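Putative transcriptional regulator (MarR/EmrR family) (Acinetobacter sp. ADP1, PDB 3NRV) probably binds DNA as a two-subunit transcription regulator of the MarR/EmrR family, through a winged helix-turn-helix domain. Local coordinates at residues Asn8-Arg11 against Ala15-Asn18; Leu26-Ala31 against Ile38-Trp43; Thr33-Ile38 against Ser112-Glu117; Lys59-Asp62 against Asp67-Ala70. All blocks are in the same frame, centred on the assembly; numbering follows the deposited sequence.

Interaction 1 (Asn8-Arg11 against Ala15-Asn18). With SO4 (sulfate ion), chain M.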
loop_
_atom_site.group_PDB
_atom_site.type_symbol
_atom_site.label_atom_id
_atom_site.label_comp_id
_atom_site.label_asym_id
_atom_site.label_seq_id
_atom_site.Cartn_x
_atom_site.Cartn_y
_atom_site.Cartn_z
ATOM N N ASN C 8 -11.821 -17.850 9.977
ATOM C CA ASN C 8 -10.444 -18.109 9.575
ATOM C C ASN C 8 -10.131 -17.585 8.177
ATOM O O ASN C 8 -10.686 -18.053 7.179
ATOM C CB ASN C 8 -10.119 -19.601 9.670
ATOM C CG ASN C 8 -8.650 -19.892 9.409
ATOM O OD1 ASN C 8 -8.119 -19.567 8.348
ATOM N ND2 ASN C 8 -7.988 -20.507 10.381
ATOM N N ILE C 9 -9.235 -16.606 8.111
ATOM C CA ILE C 9 -8.830 -16.041 6.833
ATOM C C ILE C 9 -7.323 -16.209 6.626
ATOM O O ILE C 9 -6.707 -15.504 5.823
ATOM C CB ILE C 9 -9.257 -14.560 6.689
ATOM C CG1 ILE C 9 -8.843 -13.744 7.913
ATOM C CG2 ILE C 9 -10.768 -14.446 6.476
ATOM C CD1 ILE C 9 -9.252 -12.278 7.807
ATOM N N ASP C 10 -6.749 -17.170 7.343
ATOM C CA ASP C 10 -5.337 -17.518 7.204
ATOM C C ASP C 10 -4.953 -17.855 5.768
ATOM O O ASP C 10 -3.860 -17.515 5.321
ATOM C CB ASP C 10 -4.989 -18.708 8.097
ATOM C CG ASP C 10 -5.154 -18.402 9.567
ATOM O OD1 ASP C 10 -5.469 -17.237 9.907
ATOM O OD2 ASP C 10 -4.969 -19.334 10.380
ATOM N N ARG C 11 -5.843 -18.536 5.052
ATOM C CA ARG C 11 -5.546 -18.944 3.686
ATOM C C ARG C 11 -6.249 -18.038 2.691
ATOM O O ARG C 11 -6.493 -18.422 1.549
ATOM C CB ARG C 11 -5.938 -20.403 3.457
ATOM C CG ARG C 11 -5.448 -21.345 4.552
ATOM C CD ARG C 11 -3.956 -21.615 4.457
ATOM N NE ARG C 11 -3.618 -22.394 3.267
ATOM C CZ ARG C 11 -2.415 -22.910 3.023
ATOM N NH1 ARG C 11 -1.426 -22.743 3.893
ATOM N NH2 ARG C 11 -2.202 -23.598 1.906
ATOM N N ALA C 15 -6.681 -11.053 1.939
ATOM C CA ALA C 15 -6.754 -10.585 3.325
ATOM C C ALA C 15 -5.375 -10.550 3.959
ATOM O O ALA C 15 -5.010 -9.569 4.595
ATOM C CB ALA C 15 -7.689 -11.470 4.152
ATOM N N GLN C 16 -4.617 -11.628 3.803
ATOM C CA GLN C 16 -3.282 -11.679 4.369
ATOM C C GLN C 16 -2.403 -10.553 3.809
ATOM O O GLN C 16 -1.681 -9.879 4.552
ATOM C CB GLN C 16 -2.607 -13.025 4.073
ATOM C CG GLN C 16 -3.134 -14.184 4.895
ATOM C CD GLN C 16 -3.261 -13.842 6.363
ATOM O OE1 GLN C 16 -2.339 -13.292 6.979
ATOM N NE2 GLN C 16 -4.409 -14.171 6.939
ATOM N N ILE C 17 -2.456 -10.373 2.493
ATOM C CA ILE C 17 -1.603 -9.391 1.842
ATOM C C ILE C 17 -2.016 -7.978 2.255
ATOM O O ILE C 17 -1.163 -7.117 2.480
ATOM C CB ILE C 17 -1.640 -9.536 0.326
ATOM C CG1 ILE C 17 -0.777 -10.743 -0.078
ATOM C CG2 ILE C 17 -1.127 -8.264 -0.355
ATOM C CD1 ILE C 17 -1.016 -11.198 -1.482
ATOM N N ASN C 18 -3.324 -7.752 2.374
ATOM C CA ASN C 18 -3.808 -6.437 2.788
ATOM C C ASN C 18 -3.483 -6.081 4.229
ATOM O O ASN C 18 -3.121 -4.945 4.519
ATOM C CB ASN C 18 -5.288 -6.251 2.443
ATOM C CG ASN C 18 -5.469 -5.616 1.085
ATOM O OD1 ASN C 18 -5.586 -4.393 0.968
ATOM N ND2 ASN C 18 -5.435 -6.430 0.045
HETATM S S SO4 M . -5.406 -23.671 0.226
HETATM O O1 SO4 M . -6.115 -24.367 -0.847
HETATM O O2 SO4 M . -5.749 -24.269 1.514
HETATM O O3 SO4 M . -3.967 -23.792 0.002
HETATM O O4 SO4 M . -5.778 -22.258 0.235
#

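Interaction 2 (Leu26-Ala31 against Ile38-Trp43)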
loop_
_atom_site.group_PDB
_atom_site.type_symbol
_atom_site.label_atom_id
_atom_site.label_comp_id
_atom_site.label_asym_id
_atom_site.label_seq_id
_atom_site.Cartn_x
_atom_site.Cartn_y
_atom_site.Cartn_z
ATOM N N LEU C 26 1.227 1.681 7.687
ATOM C CA LEU C 26 0.975 2.510 8.872
ATOM C C LEU C 26 2.254 2.767 9.657
ATOM O O LEU C 26 2.513 3.901 10.052
ATOM C CB LEU C 26 -0.075 1.871 9.805
ATOM C CG LEU C 26 -1.496 1.868 9.249
ATOM C CD1 LEU C 26 -2.408 0.970 10.100
ATOM C CD2 LEU C 26 -2.025 3.301 9.156
ATOM N N LYS C 27 3.050 1.726 9.896
ATOM C CA LYS C 27 4.300 1.917 10.636
ATOM C C LYS C 27 5.241 2.829 9.862
ATOM O O LYS C 27 5.946 3.655 10.438
ATOM C CB LYS C 27 4.982 0.575 10.930
ATOM C CG LYS C 27 4.177 -0.308 11.899
ATOM C CD LYS C 27 5.014 -1.434 12.474
ATOM C CE LYS C 27 4.370 -1.973 13.753
ATOM N NZ LYS C 27 5.289 -2.926 14.408
ATOM N N SER C 28 5.258 2.666 8.541
ATOM C CA SER C 28 6.121 3.482 7.700
ATOM C C SER C 28 5.643 4.935 7.660
ATOM O O SER C 28 6.445 5.859 7.599
ATOM C CB SER C 28 6.233 2.895 6.293
ATOM O OG SER C 28 6.860 1.620 6.329
ATOM N N SER C 29 4.336 5.135 7.713
ATOM C CA SER C 29 3.793 6.475 7.771
ATOM C C SER C 29 4.417 7.196 8.976
ATOM O O SER C 29 4.953 8.299 8.847
ATOM C CB SER C 29 2.273 6.430 7.888
ATOM O OG SER C 29 1.717 7.740 7.961
ATOM N N THR C 30 4.393 6.546 10.134
ATOM C CA THR C 30 4.974 7.135 11.335
ATOM C C THR C 30 6.465 7.359 11.147
ATOM O O THR C 30 6.975 8.429 11.456
ATOM C CB THR C 30 4.786 6.228 12.562
ATOM O OG1 THR C 30 3.397 6.101 12.844
ATOM C CG2 THR C 30 5.474 6.836 13.791
ATOM N N ALA C 31 7.161 6.343 10.646
ATOM C CA ALA C 31 8.618 6.402 10.553
ATOM C C ALA C 31 9.085 7.548 9.665
ATOM O O ALA C 31 9.908 8.368 10.084
ATOM C CB ALA C 31 9.186 5.072 10.066
ATOM N N ILE C 38 7.809 13.632 5.892
ATOM C CA ILE C 38 6.901 13.325 4.777
ATOM C C ILE C 38 6.134 12.049 5.102
ATOM O O ILE C 38 6.586 11.250 5.907
ATOM C CB ILE C 38 7.684 13.110 3.459
ATOM C CG1 ILE C 38 8.764 12.042 3.663
ATOM C CG2 ILE C 38 8.330 14.401 3.007
ATOM C CD1 ILE C 38 9.409 11.555 2.378
ATOM N N GLY C 39 4.977 11.855 4.489
ATOM C CA GLY C 39 4.224 10.624 4.682
ATOM C C GLY C 39 4.754 9.480 3.830
ATOM O O GLY C 39 5.613 9.679 2.960
HETATM N N MSE C 40 4.245 8.275 4.079
HETATM C CA MSE C 40 4.668 7.080 3.345
HETATM C C MSE C 40 4.340 7.219 1.855
HETATM O O MSE C 40 5.120 6.847 0.977
HETATM C CB MSE C 40 3.958 5.841 3.947
HETATM C CG MSE C 40 4.048 4.546 3.091
HETATM SE SE MSE C 40 5.984 4.167 2.880
HETATM C CE MSE C 40 5.927 2.250 2.528
ATOM N N THR C 41 3.170 7.762 1.557
ATOM C CA THR C 41 2.772 7.887 0.158
ATOM C C THR C 41 3.624 8.915 -0.588
ATOM O O THR C 41 4.010 8.704 -1.742
ATOM C CB THR C 41 1.270 8.169 0.021
ATOM O OG1 THR C 41 0.548 7.041 0.538
ATOM C CG2 THR C 41 0.900 8.389 -1.448
ATOM N N GLU C 42 3.945 10.018 0.075
ATOM C CA GLU C 42 4.932 10.950 -0.479
ATOM C C GLU C 42 6.250 10.243 -0.804
ATOM O O GLU C 42 6.805 10.419 -1.900
ATOM C CB GLU C 42 5.152 12.124 0.489
ATOM C CG GLU C 42 3.928 13.042 0.491
ATOM C CD GLU C 42 3.984 14.145 1.530
ATOM O OE1 GLU C 42 4.436 13.902 2.658
ATOM O OE2 GLU C 42 3.559 15.265 1.209
ATOM N N TRP C 43 6.753 9.466 0.152
ATOM C CA TRP C 43 7.992 8.697 -0.050
ATOM C C TRP C 43 7.884 7.725 -1.245
ATOM O O TRP C 43 8.787 7.641 -2.064
ATOM C CB TRP C 43 8.416 7.928 1.228
ATOM C CG TRP C 43 9.454 6.924 0.889
ATOM C CD1 TRP C 43 9.324 5.564 0.866
ATOM C CD2 TRP C 43 10.768 7.213 0.395
ATOM N NE1 TRP C 43 10.499 4.988 0.417
ATOM C CE2 TRP C 43 11.390 5.975 0.121
ATOM C CE3 TRP C 43 11.475 8.396 0.177
ATOM C CZ2 TRP C 43 12.697 5.896 -0.354
ATOM C CZ3 TRP C 43 12.773 8.308 -0.296
ATOM C CH2 TRP C 43 13.366 7.068 -0.556
#

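Interaction 3 (Thr33-Ile38 against Ser112-Glu117)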
loop_
_atom_site.group_PDB
_atom_site.type_symbol
_atom_site.label_atom_id
_atom_site.label_comp_id
_atom_site.label_asym_id
_atom_site.label_seq_id
_atom_site.Cartn_x
_atom_site.Cartn_y
_atom_site.Cartn_z
ATOM N N THR C 33 7.361 10.105 8.618
ATOM C CA THR C 33 6.897 11.400 9.105
ATOM C C THR C 33 7.812 11.927 10.205
ATOM O O THR C 33 8.186 13.095 10.201
ATOM C CB THR C 33 5.445 11.358 9.601
ATOM O OG1 THR C 33 4.569 11.204 8.477
ATOM C CG2 THR C 33 5.094 12.673 10.305
ATOM N N GLN C 34 8.195 11.051 11.126
ATOM C CA GLN C 34 9.027 11.464 12.257
ATOM C C GLN C 34 10.468 11.729 11.853
ATOM O O GLN C 34 11.139 12.580 12.438
ATOM C CB GLN C 34 8.978 10.411 13.369
ATOM C CG GLN C 34 7.627 10.389 14.082
ATOM C CD GLN C 34 7.605 9.471 15.288
ATOM O OE1 GLN C 34 8.462 8.597 15.436
ATOM N NE2 GLN C 34 6.611 9.660 16.158
ATOM N N LYS C 35 10.952 10.997 10.855
ATOM C CA LYS C 35 12.341 11.101 10.477
ATOM C C LYS C 35 12.590 12.147 9.394
ATOM O O LYS C 35 13.633 12.800 9.391
ATOM C CB LYS C 35 12.864 9.741 10.035
ATOM C CG LYS C 35 14.357 9.655 9.950
ATOM C CD LYS C 35 14.810 8.224 10.146
ATOM C CE LYS C 35 16.241 8.152 10.666
ATOM N NZ LYS C 35 16.370 8.693 12.055
ATOM N N PHE C 36 11.634 12.323 8.484
ATOM C CA PHE C 36 11.886 13.112 7.275
ATOM C C PHE C 36 10.818 14.125 7.015
ATOM O O PHE C 36 10.908 14.885 6.060
ATOM C CB PHE C 36 12.057 12.205 6.027
ATOM C CG PHE C 36 13.296 11.387 6.078
ATOM C CD1 PHE C 36 14.531 11.986 5.886
ATOM C CD2 PHE C 36 13.247 10.044 6.388
ATOM C CE1 PHE C 36 15.685 11.257 5.977
ATOM C CE2 PHE C 36 14.399 9.308 6.494
ATOM C CZ PHE C 36 15.628 9.916 6.282
ATOM N N GLY C 37 9.784 14.119 7.840
ATOM C CA GLY C 37 8.704 15.066 7.663
ATOM C C GLY C 37 7.826 14.848 6.442
ATOM O O GLY C 37 7.163 15.778 6.000
ATOM N N ILE C 38 7.809 13.632 5.892
ATOM C CA ILE C 38 6.901 13.325 4.777
ATOM C C ILE C 38 6.134 12.049 5.102
ATOM O O ILE C 38 6.586 11.250 5.907
ATOM C CB ILE C 38 7.684 13.110 3.459
ATOM C CG1 ILE C 38 8.764 12.042 3.663
ATOM C CG2 ILE C 38 8.330 14.401 3.007
ATOM C CD1 ILE C 38 9.409 11.555 2.378
ATOM N N SER C 112 16.674 7.391 1.167
ATOM C CA SER C 112 16.789 6.066 0.559
ATOM C C SER C 112 17.577 5.113 1.468
ATOM O O SER C 112 17.285 3.925 1.530
ATOM C CB SER C 112 17.387 6.140 -0.853
ATOM O OG SER C 112 18.635 6.796 -0.852
ATOM N N ASP C 113 18.544 5.639 2.216
ATOM C CA ASP C 113 19.285 4.804 3.169
ATOM C C ASP C 113 18.366 4.182 4.222
ATOM O O ASP C 113 18.516 3.021 4.600
ATOM C CB ASP C 113 20.349 5.633 3.871
ATOM C CG ASP C 113 21.284 6.305 2.899
ATOM O OD1 ASP C 113 21.745 5.618 1.970
ATOM O OD2 ASP C 113 21.550 7.513 3.059
ATOM N N PHE C 114 17.421 4.980 4.686
ATOM C CA PHE C 114 16.429 4.550 5.651
ATOM C C PHE C 114 15.500 3.493 5.034
ATOM O O PHE C 114 15.192 2.488 5.671
ATOM C CB PHE C 114 15.668 5.783 6.106
ATOM C CG PHE C 114 14.653 5.538 7.188
ATOM C CD1 PHE C 114 15.045 5.195 8.475
ATOM C CD2 PHE C 114 13.305 5.726 6.934
ATOM C CE1 PHE C 114 14.097 5.014 9.488
ATOM C CE2 PHE C 114 12.353 5.554 7.947
ATOM C CZ PHE C 114 12.755 5.194 9.223
ATOM N N ALA C 115 15.079 3.711 3.787
ATOM C CA ALA C 115 14.256 2.739 3.067
ATOM C C ALA C 115 14.995 1.400 2.933
ATOM O O ALA C 115 14.416 0.322 3.103
ATOM C CB ALA C 115 13.883 3.284 1.675
ATOM N N ILE C 116 16.280 1.482 2.631
ATOM C CA ILE C 116 17.093 0.290 2.448
ATOM C C ILE C 116 17.225 -0.487 3.753
ATOM O O ILE C 116 17.104 -1.713 3.764
ATOM C CB ILE C 116 18.481 0.661 1.859
ATOM C CG1 ILE C 116 18.331 1.007 0.377
ATOM C CG2 ILE C 116 19.477 -0.485 2.012
ATOM C CD1 ILE C 116 19.463 1.876 -0.148
ATOM N N GLU C 117 17.434 0.228 4.851
ATOM C CA GLU C 117 17.501 -0.418 6.158
ATOM C C GLU C 117 16.187 -1.078 6.573
ATOM O O GLU C 117 16.194 -2.180 7.117
ATOM C CB GLU C 117 18.032 0.542 7.233
ATOM C CG GLU C 117 19.538 0.750 7.116
ATOM C CD GLU C 117 20.294 -0.562 6.895
ATOM O OE1 GLU C 117 20.311 -1.407 7.818
ATOM O OE2 GLU C 117 20.871 -0.750 5.797
#

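Interaction 4 (Lys59-Asp62 against Asp67-Ala70)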
loop_
_atom_site.group_PDB
_atom_site.type_symbol
_atom_site.label_atom_id
_atom_site.label_comp_id
_atom_site.label_asym_id
_atom_site.label_seq_id
_atom_site.Cartn_x
_atom_site.Cartn_y
_atom_site.Cartn_z
ATOM N N LYS C 59 1.733 7.011 -15.275
ATOM C CA LYS C 59 2.842 6.086 -15.041
ATOM C C LYS C 59 3.084 5.827 -13.540
ATOM O O LYS C 59 3.345 4.691 -13.136
ATOM C CB LYS C 59 4.124 6.569 -15.730
ATOM C CG LYS C 59 5.300 5.620 -15.523
ATOM C CD LYS C 59 6.502 6.010 -16.378
ATOM C CE LYS C 59 7.645 5.019 -16.208
ATOM N NZ LYS C 59 8.708 5.249 -17.243
ATOM N N ILE C 60 2.974 6.871 -12.716
ATOM C CA ILE C 60 3.179 6.699 -11.272
ATOM C C ILE C 60 2.082 5.788 -10.699
ATOM O O ILE C 60 2.352 4.871 -9.919
ATOM C CB ILE C 60 3.237 8.071 -10.536
ATOM C CG1 ILE C 60 4.428 8.902 -11.031
ATOM C CG2 ILE C 60 3.310 7.893 -9.021
ATOM C CD1 ILE C 60 4.277 10.392 -10.728
ATOM N N SER C 61 0.842 6.018 -11.124
ATOM C CA SER C 61 -0.277 5.177 -10.699
ATOM C C SER C 61 -0.107 3.716 -11.125
ATOM O O SER C 61 -0.368 2.788 -10.348
ATOM C CB SER C 61 -1.604 5.749 -11.248
ATOM O OG SER C 61 -2.696 4.905 -10.942
ATOM N N ASP C 62 0.335 3.515 -12.360
ATOM C CA ASP C 62 0.535 2.170 -12.882
ATOM C C ASP C 62 1.569 1.442 -12.037
ATOM O O ASP C 62 1.400 0.261 -11.714
ATOM C CB ASP C 62 1.010 2.209 -14.335
ATOM C CG ASP C 62 -0.091 2.615 -15.297
ATOM O OD1 ASP C 62 -1.273 2.621 -14.884
ATOM O OD2 ASP C 62 0.229 2.927 -16.469
ATOM N N ASP C 67 -4.672 4.828 -7.183
ATOM C CA ASP C 67 -5.409 5.440 -8.279
ATOM C C ASP C 67 -4.899 6.828 -8.625
ATOM O O ASP C 67 -4.149 7.426 -7.871
ATOM C CB ASP C 67 -6.943 5.388 -8.091
ATOM C CG ASP C 67 -7.474 6.323 -6.994
ATOM O OD1 ASP C 67 -6.868 7.373 -6.678
ATOM O OD2 ASP C 67 -8.567 6.002 -6.469
ATOM N N LYS C 68 -5.310 7.321 -9.783
ATOM C CA LYS C 68 -4.804 8.569 -10.307
ATOM C C LYS C 68 -5.125 9.762 -9.425
ATOM O O LYS C 68 -4.349 10.714 -9.363
ATOM C CB LYS C 68 -5.355 8.809 -11.710
ATOM C CG LYS C 68 -4.704 7.949 -12.761
ATOM C CD LYS C 68 -4.738 8.645 -14.101
ATOM C CE LYS C 68 -5.456 7.795 -15.128
ATOM N NZ LYS C 68 -5.408 8.445 -16.468
ATOM N N ALA C 69 -6.278 9.714 -8.762
ATOM C CA ALA C 69 -6.711 10.814 -7.905
ATOM C C ALA C 69 -5.758 10.924 -6.713
ATOM O O ALA C 69 -5.358 12.022 -6.316
ATOM C CB ALA C 69 -8.166 10.593 -7.433
ATOM N N ALA C 70 -5.394 9.775 -6.147
ATOM C CA ALA C 70 -4.454 9.728 -5.031
ATOM C C ALA C 70 -3.064 10.256 -5.433
ATOM O O ALA C 70 -2.449 11.021 -4.692
ATOM C CB ALA C 70 -4.350 8.297 -4.480
#

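Interaction 1 (Asn8-Arg11 against Ala15-Asn18)
The N-terminal arm of a MarR-type dimerisation region folds back here on the first turns of helix 13-36, and Q16 and I9 make the main link. The Q16 side-chain amide gives one N-H to the backbone carbonyl of I9: NE2 to O is 2.9 Å and nearly straight, at 165°. I9 O lies in the plane of the Q16 amide, yet the donor stands above the plane of the I9 carbonyl rather than within it. With Q16 CG anti to the carbonyl carbon (chi1 -74°), CG comes against D10 O at 3.4 Å, and the bend at chi2 (-46°) then turns the amide toward I9 O. The other end of the same amide, OE1, accepts from R142 of the second subunit, so arm and partner chain between them fix its rotation. Beside this polar link, I9 CD1 rests on A15 CB at 4.1 Å. Within the arm, N8 OD1 accepts from D10 N at 2.9 Å, closing an Asx turn. R11 leaves the backbone away from segment 15-18; its NH2 holds O3 of a sulfate, probably from the crystallisation liquor, at 2.6 Å, and also forms a salt bridge with D132 of the second subunit. An arm tied to the first helix and reaching the partner chain is consistent with the intertwined dimerisation region of MarR proteins.

Interaction 2 (Leu26-Ala31 against Ile38-Trp43)
This is close helix-to-helix packing, a buried contact close to the subunit interface, where S28 and S29 of helix 13-36 meet selenomethionine M40 in the first turn of helix 40-51. M40 does nearly all the touching from its side. Its CB sits over the backbone of S29, 3.9 Å from S29 N, and the CA atoms of S29 and M40 are 4.6 Å apart, so the two backbones come together with little side chain between them. CG leaves anti to the backbone N (chi1 167°), and the bend at chi2 then carries the end of the chain alongside S28: SE lies 3.7 Å from S28 CB and CE 3.8 Å from the same atom. S28 thus offers its CB and S29 its backbone to M40, while their hydroxyls turn to other partners. S28 OG bonds L24 O one turn back and also R118 of helix 102-122; S29 OG bonds D62 OD2 of the second subunit. The same OD2 accepts from M40 N, so the partner chain ties the two helices together at the point where they touch. The start of helix 40-51 is further closed by E42, whose OE1 accepts from G39 N at 2.8 Å through its anti lone pair, with G39 at the N-cap. E42 OE2 meanwhile forms a salt bridge with K81. The contact joins the long first helix, part of the dimerisation region, to the first helix of the winged helix-turn-helix, as in MarR-type regulators.

Interaction 3 (Thr33-Ile38 against Ser112-Glu117)
Two phenylalanines and a lysine join the C-terminal end of helix 13-36 to helix 102-122, at the surface of the MarR fold where the first helix meets the long helix that follows the wing. F114 is gripped by two consecutive residues. K35 lays its aliphatic chain over one face of the F114 ring, a CH-pi contact in which K35 CD stands 3.6 Å from the ring centroid, 24° off the normal and offset toward the CD1-CE1 side of the ring. F36 forms an offset edge-to-face pair with the same ring, its edge toward the F114 face, the centroids 5.7 Å apart and the planes at 63°. Its closest atom, CE2, lies 3.8 Å from F114 CB, and CB and CG of F114 both sit near the plane of the F36 ring. F114 reaches this place because its CG is anti to the backbone N (chi1 -176°), which sends the ring out from its helix toward helix 13-36. Y32 adds another edge-to-face partner for F114, and F36 also packs on L107, V110 and A111. This CH-pi and edge-to-face packing joins the first helix to the helix after the wing, as in the winged-helix MarR fold.

Interaction 4 (Lys59-Asp62 against Asp67-Ala70)
S61, on helix 57-64, faces the start of helix 68-80, and together these helices form the helix-turn-helix of the MarR winged-helix domain, the second being the probable DNA-recognition helix. CB leaves S61 toward helix 68-80. It meets the aliphatic root of K68, 4.1 Å from K68 CG, and S61 also packs on V71 further along that helix. OG, anti to the backbone N (chi1 175°), is carried on to the turn itself, where it lies 3.7 Å from D67 C and equally far from K68 N, beside the peptide that joins those two residues. The hydroxyl bonds L66 O, in the turn just before D67, so its polar end is tied to the link between the helices while its carbon side packs on the second. The backbones are close, with S61 CA and K68 CA 5.7 Å apart, consistent with the small serine side chain between them. The second helix opens with D67 as its N-cap: the carboxylate turns back over the first turn, and A70 N gives its hydrogen to D67 OD1 at 2.9 Å, nearly straight at 161°, meeting the oxygen close to the line of its C-O bond.

In the fold
Helix 13-36 strings three of the contacts together: interaction 1 at its start, interaction 2 in its middle and interaction 3 at its end. Interactions 2 and 3 are neighbours, their centres about 8 Å apart; they share I38 and meet where W43 CZ2 packs on A115 CB at 3.5 Å and A31 CB on F114 CZ at 3.7 Å. Interaction 4, in the helix-turn-helix, has its centre about 17 Å from that of interaction 2, with nearest atoms about 5 Å apart; from interaction 3 it is about 22 Å between centres, on the opposite side of the chain's centre. The dimer also relates interactions 2 and 4: the partner's copy of segment 59-62 reaches interaction 2 through D62. All four contacts touch the second subunit.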